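Side-chain contacts in tannase (PDB 3WA7), which hydrolyses the galloyl ester bonds of tannins, as a tannase (EC 3.1.1.20) built on the alpha/beta-hydrolase fold: residues T168-G173 with K409-R414; S178-P183 with I391-P396; N395-L400 with A431-N436. All coordinates share one frame; numbering follows the deposited sequence.

All three contacts are buried, with contact 1 nearest the middle of the chain and contact 2 farthest from it, where a tyrosine at the rim is partly exposed. Contact 1 sets helix 164-174 against strand 410-414 of the main sheet; contact 3 joins helix 425-436, which follows that strand, to the short helix 398-401, which precedes it. Leu434 of contact 3 packs on the indole of Trp411 in contact 1. Contacts 2 and 3 share Asn395 and Pro396, and Tyr399 OH reaches Ala393 O. The chemistry of the three differs: an indole against helix backbone in contact 1, a methyl over an aromatic face in contact 2, aliphatic and selenium packing in contact 3.

Contact 1: residues T168-G173 with K409-R414; sequences TSALAG and KHWRIR
On the helix whose Ala170 and Gly173 meet Trp411, the hydroxyl of Ser169 is gripped twice, by OG1 of Thr159 and by the carbonyl O of Ser201, so a small polar side chain is satisfied where the helix faces the sheet. The contact itself is made by the six-membered ring of the indole. With CG anti to its carbonyl carbon (chi1 -58°), Trp411 sends this ring toward the helix, where Trp411 CH2 comes within 3.3 Å of Ala170 O. That oxygen approaches the ring obliquely and is also 3.6 Å from Trp411 CZ3. The methyl of Ala170 lies in the ring plane at the edge, its CB 3.9 Å from Trp411 CZ3. One turn on, Gly173 C sits 3.9 Å from Trp411 CZ2. A beta carbon on Gly173 would point at the indole and stand about 3.5 Å from Trp411 CH2, which is consistent with glycine here, since a side chain would crowd the ring. The polar end of the indole is also settled: NE1 bonds to the carbonyl O of Ala408.

Farther along the strand, Arg412 and Arg414 pair with acids beyond the segments, Asp456 and Asp442 respectively.

Strand 410-414 runs parallel between strands 199-203 and 440-444, and the indole touches Val200 and Ile441 of these two neighbours. Helix 164-174 lies over the Trp411 side, with helix 131-145 beside it against Thr168 and Leu171, while helix 457-468 packs against His410 and Arg412.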
loop_
_atom_site.group_PDB
_atom_site.type_symbol
_atom_site.label_atom_id
_atom_site.label_comp_id
_atom_site.label_asym_id
_atom_site.label_seq_id
_atom_site.Cartn_x
_atom_site.Cartn_y
_atom_site.Cartn_z
ATOM N N THR A 168 3.763 0.853 1.576
ATOM C CA THR A 168 4.866 0.339 2.385
ATOM C C THR A 168 5.346 -0.991 1.816
ATOM O O THR A 168 6.547 -1.217 1.668
ATOM C CB THR A 168 4.427 0.150 3.851
ATOM O OG1 THR A 168 4.026 1.419 4.388
ATOM C CG2 THR A 168 5.571 -0.421 4.695
ATOM N N SER A 169 4.398 -1.864 1.491
ATOM C CA SER A 169 4.713 -3.164 0.915
ATOM C C SER A 169 5.411 -2.980 -0.432
ATOM O O SER A 169 6.443 -3.599 -0.700
ATOM C CB SER A 169 3.427 -3.976 0.727
ATOM O OG SER A 169 3.691 -5.212 0.088
ATOM N N ALA A 170 4.849 -2.118 -1.276
ATOM C CA ALA A 170 5.432 -1.868 -2.588
ATOM C C ALA A 170 6.844 -1.299 -2.469
ATOM O O ALA A 170 7.750 -1.709 -3.193
ATOM C CB ALA A 170 4.549 -0.901 -3.383
ATOM N N LEU A 171 7.031 -0.352 -1.557
ATOM C CA LEU A 171 8.345 0.260 -1.383
ATOM C C LEU A 171 9.383 -0.750 -0.895
ATOM O O LEU A 171 10.542 -0.699 -1.310
ATOM C CB LEU A 171 8.261 1.438 -0.410
ATOM C CG LEU A 171 9.539 2.264 -0.241
ATOM C CD1 LEU A 171 10.028 2.804 -1.589
ATOM C CD2 LEU A 171 9.243 3.404 0.713
ATOM N N ALA A 172 8.973 -1.663 -0.018
ATOM C CA ALA A 172 9.887 -2.685 0.486
ATOM C C ALA A 172 10.364 -3.552 -0.676
ATOM O O ALA A 172 11.542 -3.894 -0.769
ATOM C CB ALA A 172 9.192 -3.554 1.538
ATOM N N GLY A 173 9.445 -3.904 -1.567
ATOM C CA GLY A 173 9.814 -4.727 -2.706
ATOM C C GLY A 173 10.663 -3.990 -3.726
ATOM O O GLY A 173 11.553 -4.571 -4.347
ATOM N N LYS A 409 10.898 -9.698 -7.788
ATOM C CA LYS A 409 10.521 -10.060 -9.148
ATOM C C LYS A 409 9.034 -10.337 -9.365
ATOM O O LYS A 409 8.577 -10.401 -10.507
ATOM C CB LYS A 409 11.338 -11.275 -9.600
ATOM C CG LYS A 409 12.849 -11.065 -9.526
ATOM C CD LYS A 409 13.280 -9.829 -10.316
ATOM C CE LYS A 409 14.771 -9.558 -10.156
ATOM N NZ LYS A 409 15.209 -8.356 -10.921
ATOM N N HIS A 410 8.277 -10.470 -8.280
ATOM C CA HIS A 410 6.851 -10.789 -8.382
ATOM C C HIS A 410 5.963 -9.790 -7.652
ATOM O O HIS A 410 6.146 -9.545 -6.457
ATOM C CB HIS A 410 6.617 -12.190 -7.818
ATOM C CG HIS A 410 7.611 -13.199 -8.301
ATOM N ND1 HIS A 410 7.643 -13.647 -9.604
ATOM C CD2 HIS A 410 8.639 -13.813 -7.667
ATOM C CE1 HIS A 410 8.650 -14.491 -9.753
ATOM N NE2 HIS A 410 9.269 -14.609 -8.593
ATOM N N TRP A 411 4.978 -9.248 -8.369
ATOM C CA TRP A 411 4.067 -8.249 -7.813
ATOM C C TRP A 411 2.585 -8.532 -8.052
ATOM O O TRP A 411 2.194 -8.978 -9.133
ATOM C CB TRP A 411 4.364 -6.869 -8.418
ATOM C CG TRP A 411 5.755 -6.379 -8.204
ATOM C CD1 TRP A 411 6.903 -6.929 -8.698
ATOM C CD2 TRP A 411 6.156 -5.254 -7.414
ATOM N NE1 TRP A 411 7.993 -6.218 -8.259
ATOM C CE2 TRP A 411 7.564 -5.185 -7.470
ATOM C CE3 TRP A 411 5.462 -4.296 -6.664
ATOM C CZ2 TRP A 411 8.298 -4.194 -6.801
ATOM C CZ3 TRP A 411 6.190 -3.309 -5.999
ATOM C CH2 TRP A 411 7.595 -3.269 -6.073
ATOM N N ARG A 412 1.767 -8.247 -7.043
ATOM C CA ARG A 412 0.319 -8.398 -7.149
ATOM C C ARG A 412 -0.279 -7.105 -6.611
ATOM O O ARG A 412 -0.133 -6.778 -5.430
ATOM C CB ARG A 412 -0.201 -9.588 -6.340
ATOM C CG ARG A 412 -1.707 -9.802 -6.521
ATOM C CD ARG A 412 -2.179 -11.094 -5.865
ATOM N NE ARG A 412 -3.565 -11.426 -6.201
ATOM C CZ ARG A 412 -4.636 -10.898 -5.616
ATOM N NH1 ARG A 412 -4.499 -9.999 -4.651
ATOM N NH2 ARG A 412 -5.850 -11.278 -5.992
ATOM N N ILE A 413 -0.940 -6.365 -7.489
ATOM C CA ILE A 413 -1.531 -5.090 -7.120
ATOM C C ILE A 413 -3.028 -5.054 -7.379
ATOM O O ILE A 413 -3.499 -5.525 -8.416
ATOM C CB ILE A 413 -0.881 -3.947 -7.926
ATOM C CG1 ILE A 413 0.639 -3.973 -7.730
ATOM C CG2 ILE A 413 -1.481 -2.607 -7.514
ATOM C CD1 ILE A 413 1.379 -2.978 -8.595
ATOM N N ARG A 414 -3.767 -4.493 -6.425
ATOM C CA ARG A 414 -5.214 -4.361 -6.538
ATOM C C ARG A 414 -5.648 -2.974 -6.073
ATOM O O ARG A 414 -5.082 -2.421 -5.129
ATOM C CB ARG A 414 -5.928 -5.421 -5.684
ATOM C CG ARG A 414 -5.809 -6.852 -6.193
ATOM C CD ARG A 414 -6.599 -7.042 -7.484
ATOM N NE ARG A 414 -6.562 -8.421 -7.975
ATOM C CZ ARG A 414 -5.526 -8.980 -8.597
ATOM N NH1 ARG A 414 -4.416 -8.288 -8.818
ATOM N NH2 ARG A 414 -5.609 -10.237 -9.016
#

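Contact 2: residues S178-P183 with I391-P396; sequences SAYFEP and IQAINP
Tyr180 reaches Ala393 with the flat of its ring. Its CB points toward the helix end at 391-393, and CG, anti to the backbone N (chi1 -179°), already lies 4.0 Å from Ala393 CB. CD2 is 3.6 Å from that methyl, and the same ring edge stands over the Phe181 ring, CD2 3.7 Å above its plane. CE2 makes the nearest approach to Ala393 CB at 3.5 Å, and CZ follows at 3.8 Å. The result is a CH-pi contact, the methyl 19° off the ring normal; alanine suits the spot because its short side chain lets the ring settle close to the helix. The long excursion between strands 199-203 and 410-414, in which Ala393 lies, falls where many alpha/beta-hydrolases carry a lid insertion, so it is probably the counterpart here, and Tyr180 meets it near its return to the core. A serine in place of Tyr180 has no ring, so the Ala393 methyl would probably lose its CH-pi partner and a gap open over the Phe181 face. Phe181 comes in by its edge, CZ lying 3.5 Å from Ala393 O, a carbonyl that also bonds to Tyr399 OH.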
loop_
_atom_site.group_PDB
_atom_site.type_symbol
_atom_site.label_atom_id
_atom_site.label_comp_id
_atom_site.label_asym_id
_atom_site.label_seq_id
_atom_site.Cartn_x
_atom_site.Cartn_y
_atom_site.Cartn_z
ATOM N N SER A 178 18.815 -0.737 -0.578
ATOM C CA SER A 178 19.153 0.603 -1.044
ATOM C C SER A 178 20.025 1.239 0.032
ATOM O O SER A 178 19.668 1.225 1.211
ATOM C CB SER A 178 17.889 1.440 -1.228
ATOM O OG SER A 178 18.214 2.813 -1.337
ATOM N N ALA A 179 21.158 1.803 -0.371
ATOM C CA ALA A 179 22.074 2.425 0.580
ATOM C C ALA A 179 21.486 3.657 1.262
ATOM O O ALA A 179 21.959 4.071 2.319
ATOM C CB ALA A 179 23.380 2.792 -0.122
ATOM N N TYR A 180 20.454 4.245 0.665
ATOM C CA TYR A 180 19.840 5.437 1.240
ATOM C C TYR A 180 19.379 5.239 2.683
ATOM O O TYR A 180 19.454 6.157 3.499
ATOM C CB TYR A 180 18.635 5.875 0.402
ATOM C CG TYR A 180 17.971 7.127 0.926
ATOM C CD1 TYR A 180 18.461 8.390 0.594
ATOM C CD2 TYR A 180 16.878 7.050 1.790
ATOM C CE1 TYR A 180 17.879 9.546 1.112
ATOM C CE2 TYR A 180 16.291 8.199 2.314
ATOM C CZ TYR A 180 16.796 9.443 1.972
ATOM O OH TYR A 180 16.229 10.579 2.501
ATOM N N PHE A 181 18.911 4.034 2.993
ATOM C CA PHE A 181 18.393 3.734 4.322
ATOM C C PHE A 181 19.401 3.153 5.301
ATOM O O PHE A 181 19.071 2.917 6.464
ATOM C CB PHE A 181 17.203 2.777 4.196
ATOM C CG PHE A 181 16.178 3.222 3.191
ATOM C CD1 PHE A 181 16.314 2.894 1.845
ATOM C CD2 PHE A 181 15.101 4.006 3.584
ATOM C CE1 PHE A 181 15.388 3.342 0.903
ATOM C CE2 PHE A 181 14.170 4.463 2.651
ATOM C CZ PHE A 181 14.315 4.129 1.307
ATOM N N GLU A 182 20.630 2.937 4.847
ATOM C CA GLU A 182 21.644 2.352 5.712
ATOM C C GLU A 182 21.940 3.182 6.963
ATOM O O GLU A 182 22.028 2.637 8.061
ATOM C CB GLU A 182 22.929 2.096 4.920
ATOM C CG GLU A 182 23.774 0.958 5.479
ATOM C CD GLU A 182 22.999 -0.351 5.579
ATOM O OE1 GLU A 182 22.383 -0.763 4.572
ATOM O OE2 GLU A 182 23.010 -0.972 6.662
ATOM N N PRO A 183 22.102 4.509 6.819
ATOM C CA PRO A 183 22.381 5.311 8.015
ATOM C C PRO A 183 21.325 5.143 9.112
ATOM O O PRO A 183 21.659 4.986 10.290
ATOM C CB PRO A 183 22.433 6.733 7.464
ATOM C CG PRO A 183 23.030 6.527 6.111
ATOM C CD PRO A 183 22.254 5.322 5.600
ATOM N N ILE A 391 11.769 12.502 -0.830
ATOM C CA ILE A 391 10.528 12.279 -1.562
ATOM C C ILE A 391 10.755 11.150 -2.569
ATOM O O ILE A 391 9.949 10.224 -2.681
ATOM C CB ILE A 391 10.096 13.563 -2.304
ATOM C CG1 ILE A 391 9.758 14.656 -1.287
ATOM C CG2 ILE A 391 8.914 13.266 -3.214
ATOM C CD1 ILE A 391 9.494 16.018 -1.909
ATOM N N GLN A 392 11.870 11.225 -3.284
ATOM C CA GLN A 392 12.220 10.216 -4.279
ATOM C C GLN A 392 12.473 8.845 -3.646
ATOM O O GLN A 392 12.049 7.807 -4.174
ATOM C CB GLN A 392 13.467 10.667 -5.044
ATOM C CG GLN A 392 13.964 9.683 -6.083
ATOM C CD GLN A 392 15.235 10.155 -6.760
ATOM O OE1 GLN A 392 15.249 11.189 -7.430
ATOM N NE2 GLN A 392 16.313 9.403 -6.582
ATOM N N ALA A 393 13.156 8.850 -2.506
ATOM C CA ALA A 393 13.490 7.624 -1.795
ATOM C C ALA A 393 12.284 6.801 -1.347
ATOM O O ALA A 393 12.364 5.572 -1.280
ATOM C CB ALA A 393 14.368 7.953 -0.584
ATOM N N ILE A 394 11.168 7.456 -1.036
ATOM C CA ILE A 394 10.000 6.702 -0.592
ATOM C C ILE A 394 8.961 6.464 -1.684
ATOM O O ILE A 394 7.846 6.025 -1.404
ATOM C CB ILE A 394 9.305 7.358 0.629
ATOM C CG1 ILE A 394 8.693 8.704 0.245
ATOM C CG2 ILE A 394 10.302 7.511 1.769
ATOM C CD1 ILE A 394 7.765 9.250 1.318
ATOM N N ASN A 395 9.336 6.747 -2.927
ATOM C CA ASN A 395 8.445 6.526 -4.063
ATOM C C ASN A 395 8.908 5.223 -4.722
ATOM O O ASN A 395 10.020 5.146 -5.242
ATOM C CB ASN A 395 8.556 7.682 -5.065
ATOM C CG ASN A 395 7.535 7.583 -6.192
ATOM O OD1 ASN A 395 6.990 6.513 -6.462
ATOM N ND2 ASN A 395 7.282 8.704 -6.866
ATOM N N PRO A 396 8.068 4.177 -4.695
ATOM C CA PRO A 396 8.449 2.900 -5.305
ATOM C C PRO A 396 8.933 3.034 -6.751
ATOM O O PRO A 396 9.850 2.334 -7.174
ATOM C CB PRO A 396 7.167 2.073 -5.201
ATOM C CG PRO A 396 6.535 2.595 -3.948
ATOM C CD PRO A 396 6.725 4.092 -4.093
#

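Contact 3: residues N395-L400 with A431-N436; sequences NPLSYL and AIMLEN
Leu397 and Leu400 close on the side chain of Met433, deposited as selenomethionine, in a contact that is almost wholly apolar. Met433 supplies a long, flexible chain: CG stands anti to the backbone N (chi1 -169°), the chain runs out extended, then bends at its last torsion (chi3 -46°), which brings the terminal CE to the methyls of Leu397. The two side chains cross at about a right angle, with Leu397 CD2 4.0 Å from the selenium, SE. Leu400 runs along the same chain, its CD1 3.7 Å from Met433 CG and its CB 3.8 Å from Met433 SE. The forked end of Leu400 suits its place because CD1 also meets Leu434 CD2 at 3.8 Å, so one methyl wedges between two neighbouring helix residues. Leu434 in turn spreads over Trp411 and Ile413 of the strand beneath.

Polar groups are satisfied within each segment or by residues beyond it. Asn395 OD1 takes the backbone N-H of Leu397 in a 3.1 Å capping bond, the donor standing 45° above the carbonyl plane. An asparagine fits this turn because its other end, ND2, binds Glu210 and Asn208.

Helix 425-436 links the parallel neighbours 410-414 and 440-444, making a beta-alpha-beta crossover of the alpha/beta-hydrolase core. In hydrolases of this fold the loop after the canonical seventh strand, to which 410-414 probably corresponds, commonly carries the catalytic acid; here the contact seats the helix that follows this loop against the chain that leads into the strand.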
loop_
_atom_site.group_PDB
_atom_site.type_symbol
_atom_site.label_atom_id
_atom_site.label_comp_id
_atom_site.label_asym_id
_atom_site.label_seq_id
_atom_site.Cartn_x
_atom_site.Cartn_y
_atom_site.Cartn_z
ATOM N N ASN A 395 9.336 6.747 -2.927
ATOM C CA ASN A 395 8.445 6.526 -4.063
ATOM C C ASN A 395 8.908 5.223 -4.722
ATOM O O ASN A 395 10.020 5.146 -5.242
ATOM C CB ASN A 395 8.556 7.682 -5.065
ATOM C CG ASN A 395 7.535 7.583 -6.192
ATOM O OD1 ASN A 395 6.990 6.513 -6.462
ATOM N ND2 ASN A 395 7.282 8.704 -6.866
ATOM N N PRO A 396 8.068 4.177 -4.695
ATOM C CA PRO A 396 8.449 2.900 -5.305
ATOM C C PRO A 396 8.933 3.034 -6.751
ATOM O O PRO A 396 9.850 2.334 -7.174
ATOM C CB PRO A 396 7.167 2.073 -5.201
ATOM C CG PRO A 396 6.535 2.595 -3.948
ATOM C CD PRO A 396 6.725 4.092 -4.093
ATOM N N LEU A 397 8.315 3.940 -7.502
ATOM C CA LEU A 397 8.667 4.145 -8.903
ATOM C C LEU A 397 10.126 4.530 -9.146
ATOM O O LEU A 397 10.701 4.172 -10.174
ATOM C CB LEU A 397 7.760 5.216 -9.518
ATOM C CG LEU A 397 6.245 5.005 -9.445
ATOM C CD1 LEU A 397 5.558 6.117 -10.228
ATOM C CD2 LEU A 397 5.863 3.645 -10.017
ATOM N N SER A 398 10.715 5.266 -8.207
ATOM C CA SER A 398 12.098 5.715 -8.330
ATOM C C SER A 398 13.079 4.580 -8.598
ATOM O O SER A 398 14.054 4.750 -9.327
ATOM C CB SER A 398 12.526 6.446 -7.052
ATOM O OG SER A 398 11.741 7.604 -6.843
ATOM N N TYR A 399 12.815 3.421 -8.010
ATOM C CA TYR A 399 13.700 2.273 -8.158
ATOM C C TYR A 399 13.534 1.514 -9.468
ATOM O O TYR A 399 14.346 0.651 -9.797
ATOM C CB TYR A 399 13.514 1.332 -6.968
ATOM C CG TYR A 399 13.736 2.037 -5.655
ATOM C CD1 TYR A 399 12.694 2.713 -5.017
ATOM C CD2 TYR A 399 15.008 2.106 -5.091
ATOM C CE1 TYR A 399 12.917 3.443 -3.855
ATOM C CE2 TYR A 399 15.240 2.834 -3.930
ATOM C CZ TYR A 399 14.195 3.500 -3.319
ATOM O OH TYR A 399 14.424 4.224 -2.174
ATOM N N LEU A 400 12.490 1.843 -10.221
ATOM C CA LEU A 400 12.245 1.182 -11.497
ATOM C C LEU A 400 12.855 1.992 -12.640
ATOM O O LEU A 400 13.089 1.466 -13.727
ATOM C CB LEU A 400 10.739 1.008 -11.726
ATOM C CG LEU A 400 9.955 0.323 -10.600
ATOM C CD1 LEU A 400 8.480 0.235 -10.979
ATOM C CD2 LEU A 400 10.523 -1.066 -10.340
ATOM N N ALA A 431 1.694 -0.518 -12.276
ATOM C CA ALA A 431 1.543 -1.787 -12.975
ATOM C C ALA A 431 2.241 -1.803 -14.335
ATOM O O ALA A 431 2.925 -2.767 -14.682
ATOM C CB ALA A 431 0.063 -2.116 -13.141
ATOM N N ILE A 432 2.070 -0.740 -15.111
ATOM C CA ILE A 432 2.686 -0.695 -16.430
ATOM C C ILE A 432 4.195 -0.538 -16.344
ATOM O O ILE A 432 4.931 -1.168 -17.103
ATOM C CB ILE A 432 2.089 0.437 -17.287
ATOM C CG1 ILE A 432 0.609 0.141 -17.550
ATOM C CG2 ILE A 432 2.852 0.561 -18.610
ATOM C CD1 ILE A 432 -0.110 1.223 -18.337
HETATM N N MSE A 433 4.667 0.291 -15.416
HETATM C CA MSE A 433 6.106 0.476 -15.279
HETATM C C MSE A 433 6.764 -0.843 -14.888
HETATM O O MSE A 433 7.856 -1.158 -15.356
HETATM C CB MSE A 433 6.428 1.552 -14.242
HETATM C CG MSE A 433 7.893 1.951 -14.255
HETATM SE SE MSE A 433 8.261 3.504 -13.178
HETATM C CE MSE A 433 6.812 4.597 -13.799
ATOM N N LEU A 434 6.096 -1.619 -14.036
ATOM C CA LEU A 434 6.640 -2.911 -13.621
ATOM C C LEU A 434 6.757 -3.835 -14.829
ATOM O O LEU A 434 7.787 -4.480 -15.034
ATOM C CB LEU A 434 5.740 -3.553 -12.560
ATOM C CG LEU A 434 5.853 -2.944 -11.159
ATOM C CD1 LEU A 434 4.694 -3.420 -10.284
ATOM C CD2 LEU A 434 7.194 -3.337 -10.545
ATOM N N GLU A 435 5.695 -3.887 -15.630
ATOM C CA GLU A 435 5.679 -4.726 -16.823
ATOM C C GLU A 435 6.761 -4.275 -17.799
ATOM O O GLU A 435 7.476 -5.097 -18.375
ATOM C CB GLU A 435 4.305 -4.658 -17.502
ATOM C CG GLU A 435 4.122 -5.647 -18.655
ATOM C CD GLU A 435 4.868 -5.249 -19.921
ATOM O OE1 GLU A 435 5.037 -6.114 -20.811
ATOM O OE2 GLU A 435 5.277 -4.073 -20.040
ATOM N N ASN A 436 6.872 -2.961 -17.979
ATOM C CA ASN A 436 7.853 -2.378 -18.887
ATOM C C ASN A 436 9.281 -2.756 -18.529
ATOM O O ASN A 436 10.141 -2.841 -19.403
ATOM C CB ASN A 436 7.751 -0.849 -18.881
ATOM C CG ASN A 436 6.566 -0.332 -19.667
ATOM O OD1 ASN A 436 6.305 0.869 -19.675
ATOM N ND2 ASN A 436 5.847 -1.229 -20.336
#